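Local coordinates for protein acyl-coenzyme A oxidase 3 (Yarrowia lipolytica, PDB 5YS9) that oxidises acyl-CoA thioesters to trans-2-enoyl-CoA with FAD and molecular oxygen, releasing hydrogen peroxide, in peroxisomal fatty acid beta-oxidation, at residues I55-L58 with M59-E63; R682-L685 with F686-D689; Q232-V236 with S237-L241. All blocks are in the same frame, centred on the assembly; numbering follows the deposited sequence.

Contact 1: I55-L58 with M59-E63; sequences IERL and MTELE
R57 and E61 sit one helical turn apart and run side by side in the same direction. E61 starts close to the backbone: its CB lies 3.5 Å from L58 O. Its CG and CD then pass R57 O. With chi1 at -88° and the chain extended beyond CG, the carboxylate comes back over the preceding turn. There it divides. OE1 lies 3.8 Å from L58 CD2 and forms a salt bridge with R107 on helix 101-111. OE2 faces R57 NH1 at 3.6 Å, a long salt bridge. OE2 comes to the edge of the guanidinium, near its plane, but the two flat groups are turned 64° apart. The stronger polar partner of R57 is E103, also on helix 101-111.

Along the backbone, M59 N, E61 N and L62 N donate to I55 O, R57 O and L58 O. On the buried flank I55 CG2 meets M59 SD at 3.7 Å. M59 and L62 continue this apolar side onto F643 and L110. Regular i to i+4 alpha-helical hydrogen bonding, with one apolar and one charged flank, is the pattern of an amphipathic helix, here in the N-terminal helical region of an acyl-CoA oxidase.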
loop_
_atom_site.group_PDB
_atom_site.type_symbol
_atom_site.label_atom_id
_atom_site.label_comp_id
_atom_site.label_asym_id
_atom_site.label_seq_id
_atom_site.Cartn_x
_atom_site.Cartn_y
_atom_site.Cartn_z
ATOM N N ILE A 55 -4.497 8.747 29.556
ATOM C CA ILE A 55 -4.251 8.989 28.163
ATOM C C ILE A 55 -4.355 10.475 27.847
ATOM O O ILE A 55 -3.601 10.987 27.046
ATOM C CB ILE A 55 -5.252 8.168 27.341
ATOM C CG1 ILE A 55 -4.780 6.720 27.341
ATOM C CG2 ILE A 55 -5.434 8.688 25.907
ATOM C CD1 ILE A 55 -5.800 5.775 26.776
ATOM N N GLU A 56 -5.306 11.155 28.444
ATOM C CA GLU A 56 -5.436 12.566 28.206
ATOM C C GLU A 56 -4.217 13.299 28.715
ATOM O O GLU A 56 -3.737 14.217 28.092
ATOM C CB GLU A 56 -6.700 13.088 28.856
ATOM C CG GLU A 56 -7.895 13.007 27.938
ATOM C CD GLU A 56 -9.208 13.123 28.665
ATOM O OE1 GLU A 56 -9.201 13.406 29.873
ATOM O OE2 GLU A 56 -10.246 12.929 28.016
ATOM N N ARG A 57 -3.730 12.877 29.867
ATOM C CA ARG A 57 -2.562 13.466 30.467
ATOM C C ARG A 57 -1.339 13.274 29.601
ATOM O O ARG A 57 -0.600 14.206 29.357
ATOM C CB ARG A 57 -2.312 12.754 31.786
ATOM C CG ARG A 57 -2.098 13.651 32.978
ATOM C CD ARG A 57 -0.970 13.143 33.862
ATOM N NE ARG A 57 -1.000 11.698 34.055
ATOM C CZ ARG A 57 0.063 10.908 33.980
ATOM N NH1 ARG A 57 1.256 11.409 33.717
ATOM N NH2 ARG A 57 -0.075 9.610 34.169
ATOM N N LEU A 58 -1.134 12.046 29.154
ATOM C CA LEU A 58 -0.005 11.712 28.314
ATOM C C LEU A 58 -0.022 12.417 26.970
ATOM O O LEU A 58 1.000 12.883 26.512
ATOM C CB LEU A 58 0.046 10.208 28.096
ATOM C CG LEU A 58 0.371 9.337 29.302
ATOM C CD1 LEU A 58 0.280 7.876 28.934
ATOM C CD2 LEU A 58 1.735 9.659 29.859
ATOM N N MET A 59 -1.183 12.486 26.340
ATOM C CA MET A 59 -1.301 13.107 25.034
ATOM C C MET A 59 -0.971 14.583 25.091
ATOM O O MET A 59 -0.270 15.098 24.250
ATOM C CB MET A 59 -2.708 12.912 24.479
ATOM C CG MET A 59 -2.889 11.645 23.669
ATOM S SD MET A 59 -4.598 11.194 23.380
ATOM C CE MET A 59 -4.649 11.321 21.613
ATOM N N THR A 60 -1.483 15.253 26.107
ATOM C CA THR A 60 -1.198 16.663 26.317
ATOM C C THR A 60 0.266 16.952 26.654
ATOM O O THR A 60 0.791 17.966 26.266
ATOM C CB THR A 60 -2.256 17.419 27.170
ATOM O OG1 THR A 60 -1.623 18.168 28.200
ATOM C CG2 THR A 60 -3.240 16.505 27.775
ATOM N N GLU A 61 0.911 16.050 27.372
ATOM C CA GLU A 61 2.332 16.162 27.659
ATOM C C GLU A 61 3.189 16.079 26.411
ATOM O O GLU A 61 4.186 16.754 26.290
ATOM C CB GLU A 61 2.766 15.095 28.649
ATOM C CG GLU A 61 2.629 15.507 30.095
ATOM C CD GLU A 61 2.580 14.339 31.042
ATOM O OE1 GLU A 61 2.902 13.223 30.633
ATOM O OE2 GLU A 61 2.224 14.543 32.203
ATOM N N LEU A 62 2.809 15.204 25.503
ATOM C CA LEU A 62 3.514 15.053 24.248
ATOM C C LEU A 62 3.353 16.213 23.288
ATOM O O LEU A 62 4.308 16.725 22.740
ATOM C CB LEU A 62 3.029 13.784 23.550
ATOM C CG LEU A 62 3.364 12.434 24.169
ATOM C CD1 LEU A 62 2.414 11.363 23.686
ATOM C CD2 LEU A 62 4.783 12.045 23.854
ATOM N N GLU A 63 2.119 16.630 23.109
ATOM C CA GLU A 63 1.784 17.647 22.136
ATOM C C GLU A 63 2.331 19.019 22.471
ATOM O O GLU A 63 2.668 19.794 21.605
ATOM C CB GLU A 63 0.300 17.640 21.834
ATOM C CG GLU A 63 -0.542 18.489 22.733
ATOM C CD GLU A 63 -1.997 18.334 22.415
ATOM O OE1 GLU A 63 -2.599 19.313 21.958
ATOM O OE2 GLU A 63 -2.534 17.240 22.602
#

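Contact 2: R682-L685 with F686-D689; sequences RPFL and FRED
R687 folds back over F684, and its NH1 donates to F684 O at 2.9 Å. The bond is nearly straight, and the oxygen lies in the guanidinium plane. R687 N also donates to F684 O, at 3.1 Å. The two donors reach this oxygen from opposite faces of the carbonyl plane, well above and below it. F684 O is therefore held twice by a single residue. The first torsion of R687 (chi1 75°) sets CG between the backbone N and the carbonyl carbon. From there the extended chain runs alongside the F684 ring. The guanidinium lies flat on that ring, planes 3° apart, with CZ 4.0 Å from the ring centroid in an off-centre cation-pi contact. Two further bonds reach the second subunit: NH2 to D152 O and NH1 to V153 O. F684 packs on V153 of the same subunit.

R682 O accepts from F686 N at 3.0 Å, the helical i to i+4 bond of the last turn. The R682 guanidinium lies over one face of the F686 ring, with planes 28° apart and centres 4.3 Å apart. Its NH1 passes 3.5 Å from F686 CE2. That same nitrogen makes hydrogen bonds to Y677 OH and to S237 O of the second subunit. The carbonyl end of the helix would probably favour the positive charge of R687.

F686 is the first residue to leave helical backbone angles. At the C-terminal end of helix 677-685 the side chain of the following arginine, R687, thus folds back to bond a carbonyl of the last turn. This helix end belongs to a C-terminal extension that docks on the second subunit of the acyl-CoA oxidase dimer.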
loop_
_atom_site.group_PDB
_atom_site.type_symbol
_atom_site.label_atom_id
_atom_site.label_comp_id
_atom_site.label_asym_id
_atom_site.label_seq_id
_atom_site.Cartn_x
_atom_site.Cartn_y
_atom_site.Cartn_z
ATOM N N ARG A 682 16.569 28.337 -16.880
ATOM C CA ARG A 682 16.729 29.433 -17.821
ATOM C C ARG A 682 17.643 29.132 -19.002
ATOM O O ARG A 682 17.306 29.442 -20.121
ATOM C CB ARG A 682 17.160 30.708 -17.120
ATOM C CG ARG A 682 16.689 31.949 -17.838
ATOM C CD ARG A 682 17.417 33.183 -17.372
ATOM N NE ARG A 682 17.478 34.187 -18.417
ATOM C CZ ARG A 682 16.435 34.879 -18.841
ATOM N NH1 ARG A 682 15.254 34.680 -18.302
ATOM N NH2 ARG A 682 16.577 35.767 -19.802
ATOM N N PRO A 683 18.787 28.502 -18.760
ATOM C CA PRO A 683 19.652 28.038 -19.878
ATOM C C PRO A 683 18.966 27.087 -20.857
ATOM O O PRO A 683 19.192 27.196 -22.028
ATOM C CB PRO A 683 20.793 27.319 -19.153
ATOM C CG PRO A 683 20.916 28.107 -17.894
ATOM C CD PRO A 683 19.496 28.350 -17.477
ATOM N N PHE A 684 18.129 26.187 -20.366
ATOM C CA PHE A 684 17.326 25.357 -21.224
ATOM C C PHE A 684 16.257 26.111 -22.026
ATOM O O PHE A 684 16.306 26.086 -23.253
ATOM C CB PHE A 684 16.637 24.261 -20.441
ATOM C CG PHE A 684 15.751 23.419 -21.303
ATOM C CD1 PHE A 684 16.303 22.640 -22.309
ATOM C CD2 PHE A 684 14.376 23.410 -21.125
ATOM C CE1 PHE A 684 15.498 21.840 -23.130
ATOM C CE2 PHE A 684 13.556 22.630 -21.961
ATOM C CZ PHE A 684 14.119 21.858 -22.965
ATOM N N LEU A 685 15.302 26.769 -21.359
ATOM C CA LEU A 685 14.262 27.541 -22.092
ATOM C C LEU A 685 14.851 28.515 -23.110
ATOM O O LEU A 685 14.240 28.731 -24.138
ATOM C CB LEU A 685 13.339 28.366 -21.195
ATOM C CG LEU A 685 12.532 27.653 -20.135
ATOM C CD1 LEU A 685 11.955 28.681 -19.192
ATOM C CD2 LEU A 685 11.419 26.848 -20.742
ATOM N N PHE A 686 15.997 29.116 -22.802
ATOM C CA PHE A 686 16.643 30.097 -23.693
ATOM C C PHE A 686 17.836 29.575 -24.484
ATOM O O PHE A 686 18.562 30.352 -25.047
ATOM C CB PHE A 686 17.010 31.351 -22.900
ATOM C CG PHE A 686 15.814 32.118 -22.505
ATOM C CD1 PHE A 686 15.165 32.922 -23.440
ATOM C CD2 PHE A 686 15.228 31.934 -21.254
ATOM C CE1 PHE A 686 13.995 33.583 -23.109
ATOM C CE2 PHE A 686 14.060 32.606 -20.911
ATOM C CZ PHE A 686 13.441 33.427 -21.833
ATOM N N ARG A 687 17.902 28.271 -24.668
ATOM C CA ARG A 687 18.980 27.650 -25.406
ATOM C C ARG A 687 19.039 28.083 -26.865
ATOM O O ARG A 687 18.049 28.472 -27.453
ATOM C CB ARG A 687 18.877 26.129 -25.305
ATOM C CG ARG A 687 17.797 25.484 -26.150
ATOM C CD ARG A 687 17.390 24.147 -25.567
ATOM N NE ARG A 687 16.287 23.524 -26.279
ATOM C CZ ARG A 687 15.005 23.721 -26.006
ATOM N NH1 ARG A 687 14.649 24.536 -25.036
ATOM N NH2 ARG A 687 14.079 23.100 -26.706
ATOM N N GLU A 688 20.238 28.066 -27.416
ATOM C CA GLU A 688 20.459 28.374 -28.815
ATOM C C GLU A 688 19.977 27.296 -29.753
ATOM O O GLU A 688 19.846 26.147 -29.383
ATOM C CB GLU A 688 21.927 28.603 -29.090
ATOM C CG GLU A 688 22.631 29.384 -28.024
ATOM C CD GLU A 688 22.910 30.781 -28.468
ATOM O OE1 GLU A 688 21.950 31.476 -28.828
ATOM O OE2 GLU A 688 24.083 31.171 -28.453
ATOM N N ASP A 689 19.722 27.701 -30.987
ATOM C CA ASP A 689 19.305 26.797 -32.044
ATOM C C ASP A 689 20.425 25.869 -32.442
ATOM O O ASP A 689 21.590 26.181 -32.275
ATOM C CB ASP A 689 18.864 27.588 -33.265
ATOM C CG ASP A 689 17.494 28.181 -33.100
ATOM O OD1 ASP A 689 16.657 27.555 -32.434
ATOM O OD2 ASP A 689 17.253 29.277 -33.634
#

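Contact 3: Q232-V236 with S237-L241; sequences QLRDV and SSHSL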
loop_
_atom_site.group_PDB
_atom_site.type_symbol
_atom_site.label_atom_id
_atom_site.label_comp_id
_atom_site.label_asym_id
_atom_site.label_seq_id
_atom_site.Cartn_x
_atom_site.Cartn_y
_atom_site.Cartn_z
ATOM N N GLN A 232 30.586 -4.985 23.428
ATOM C CA GLN A 232 30.775 -3.555 23.326
ATOM C C GLN A 232 31.180 -3.206 21.894
ATOM O O GLN A 232 32.149 -3.762 21.377
ATOM C CB GLN A 232 31.842 -3.115 24.320
ATOM C CG GLN A 232 31.870 -1.618 24.518
ATOM C CD GLN A 232 32.846 -1.186 25.576
ATOM O OE1 GLN A 232 33.224 -1.961 26.493
ATOM N NE2 GLN A 232 33.276 0.052 25.455
ATOM N N LEU A 233 30.427 -2.295 21.274
ATOM C CA LEU A 233 30.643 -1.882 19.888
ATOM C C LEU A 233 31.571 -0.696 19.757
ATOM O O LEU A 233 32.373 -0.633 18.831
ATOM C CB LEU A 233 29.337 -1.470 19.255
ATOM C CG LEU A 233 28.299 -2.534 19.011
ATOM C CD1 LEU A 233 27.085 -1.923 18.317
ATOM C CD2 LEU A 233 28.879 -3.646 18.198
ATOM N N ARG A 234 31.464 0.251 20.674
ATOM C CA ARG A 234 32.277 1.454 20.628
ATOM C C ARG A 234 32.960 1.740 21.958
ATOM O O ARG A 234 32.441 1.450 23.032
ATOM C CB ARG A 234 31.431 2.684 20.233
ATOM C CG ARG A 234 30.730 2.591 18.890
ATOM C CD ARG A 234 29.845 3.819 18.645
ATOM N NE ARG A 234 29.664 4.089 17.226
ATOM C CZ ARG A 234 28.690 3.623 16.451
ATOM N NH1 ARG A 234 27.736 2.820 16.925
ATOM N NH2 ARG A 234 28.688 3.975 15.165
ATOM N N ASP A 235 34.150 2.313 21.861
ATOM C CA ASP A 235 34.749 3.031 22.954
ATOM C C ASP A 235 33.767 4.175 23.307
ATOM O O ASP A 235 33.383 4.986 22.453
ATOM C CB ASP A 235 36.078 3.586 22.481
ATOM C CG ASP A 235 36.704 4.459 23.472
ATOM O OD1 ASP A 235 37.210 3.889 24.441
ATOM O OD2 ASP A 235 36.696 5.702 23.280
ATOM N N VAL A 236 33.351 4.203 24.562
ATOM C CA VAL A 236 32.318 5.100 25.071
ATOM C C VAL A 236 32.757 6.584 24.973
ATOM O O VAL A 236 32.048 7.467 24.520
ATOM C CB VAL A 236 32.003 4.648 26.538
ATOM C CG1 VAL A 236 31.687 5.792 27.471
ATOM C CG2 VAL A 236 30.888 3.623 26.548
ATOM N N SER A 237 33.971 6.796 25.416
ATOM C CA SER A 237 34.646 8.073 25.380
ATOM C C SER A 237 34.651 8.792 24.009
ATOM O O SER A 237 34.282 9.928 23.911
ATOM C CB SER A 237 36.082 7.816 25.854
ATOM O OG SER A 237 36.703 9.005 26.150
ATOM N N SER A 238 35.074 8.115 22.962
ATOM C CA SER A 238 35.269 8.726 21.648
ATOM C C SER A 238 34.219 8.307 20.579
ATOM O O SER A 238 34.203 8.871 19.482
ATOM C CB SER A 238 36.654 8.309 21.160
ATOM O OG SER A 238 36.657 6.909 20.868
ATOM N N HIS A 239 33.393 7.299 20.887
ATOM C CA HIS A 239 32.462 6.692 19.950
ATOM C C HIS A 239 33.176 5.956 18.814
ATOM O O HIS A 239 32.537 5.623 17.811
ATOM C CB HIS A 239 31.463 7.738 19.398
ATOM C CG HIS A 239 30.027 7.335 19.529
ATOM N ND1 HIS A 239 29.150 7.303 18.460
ATOM C CD2 HIS A 239 29.321 6.946 20.610
ATOM C CE1 HIS A 239 27.964 6.924 18.892
ATOM N NE2 HIS A 239 28.046 6.693 20.187
ATOM N N SER A 240 34.470 5.648 18.960
ATOM C CA SER A 240 35.184 4.839 17.936
ATOM C C SER A 240 34.889 3.359 18.102
ATOM O O SER A 240 34.538 2.894 19.206
ATOM C CB SER A 240 36.690 5.045 17.985
ATOM O OG SER A 240 37.009 6.405 17.708
ATOM N N LEU A 241 35.047 2.635 16.998
ATOM C CA LEU A 241 34.743 1.237 16.938
ATOM C C LEU A 241 35.791 0.450 17.676
ATOM O O LEU A 241 36.971 0.746 17.569
ATOM C CB LEU A 241 34.752 0.762 15.505
ATOM C CG LEU A 241 33.692 1.432 14.638
ATOM C CD1 LEU A 241 33.652 0.722 13.296
ATOM C CD2 LEU A 241 32.325 1.434 15.321
#
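D235 OD2 is gripped by two groups of one residue. S238 OG donates to it at 2.7 Å and S238 N at 2.9 Å. Both come in on the anti side of the carboxylate, from opposite faces of its plane. D235 has CG anti to its own N (chi1 174°), which turns the carboxylate toward the start of the returning segment. S238 OG is also an acceptor: S240 N bonds to it at 3.2 Å, an ST turn. The backbone of D235 adds to the hold. Its N gives a short bond to S240 O, 2.7 Å, and its O takes a weak bond from H239 N.

On the other flank R234 lies across H239. R234 CD sits over the centre of the imidazole, 3.5 Å from the ring centroid, a CH-pi contact. Farther out the guanidinium stacks on the ring, with planes 20° apart. R234 NE makes a weak bond to H239 O, and L241 CD2 lies over the other face of the guanidinium. The terminal nitrogens are well used. NH1 donates to A204 O and A208 O, and NH2 to A205 O and to P672 O of the second subunit. H239 meets the ring of Y677 of that subunit, and S240 OG bonds to its R673.

A single bridge joins R234 to L241 and closes the loop, which doubles back in the connection from strand 222-232 to strand 245-249. The loop belongs to the acyl-CoA dehydrogenase-type beta domain and lies at the subunit interface.

How the contacts relate
From the N terminus, contact 1 (55-63) comes first; it lies in the last turns of helix 49-63 and closes no loop beyond a helical turn. Contact 3 (232-241) follows and reverses the chain between two strands of the middle beta domain. Contact 2 (682-689) comes last, where helix 677-685 ends in the C-terminal extension. The three are in series; none nests or crosses. Within one chain, contacts 2 and 3 lie with centres about 54 Å apart. The dimer brings them together: the arm carrying contact 2 reaches the second subunit, packing F686 on its V236. Contact 1 stays within its own chain and packs helix 49-63 against helices 101-111 and 641-644.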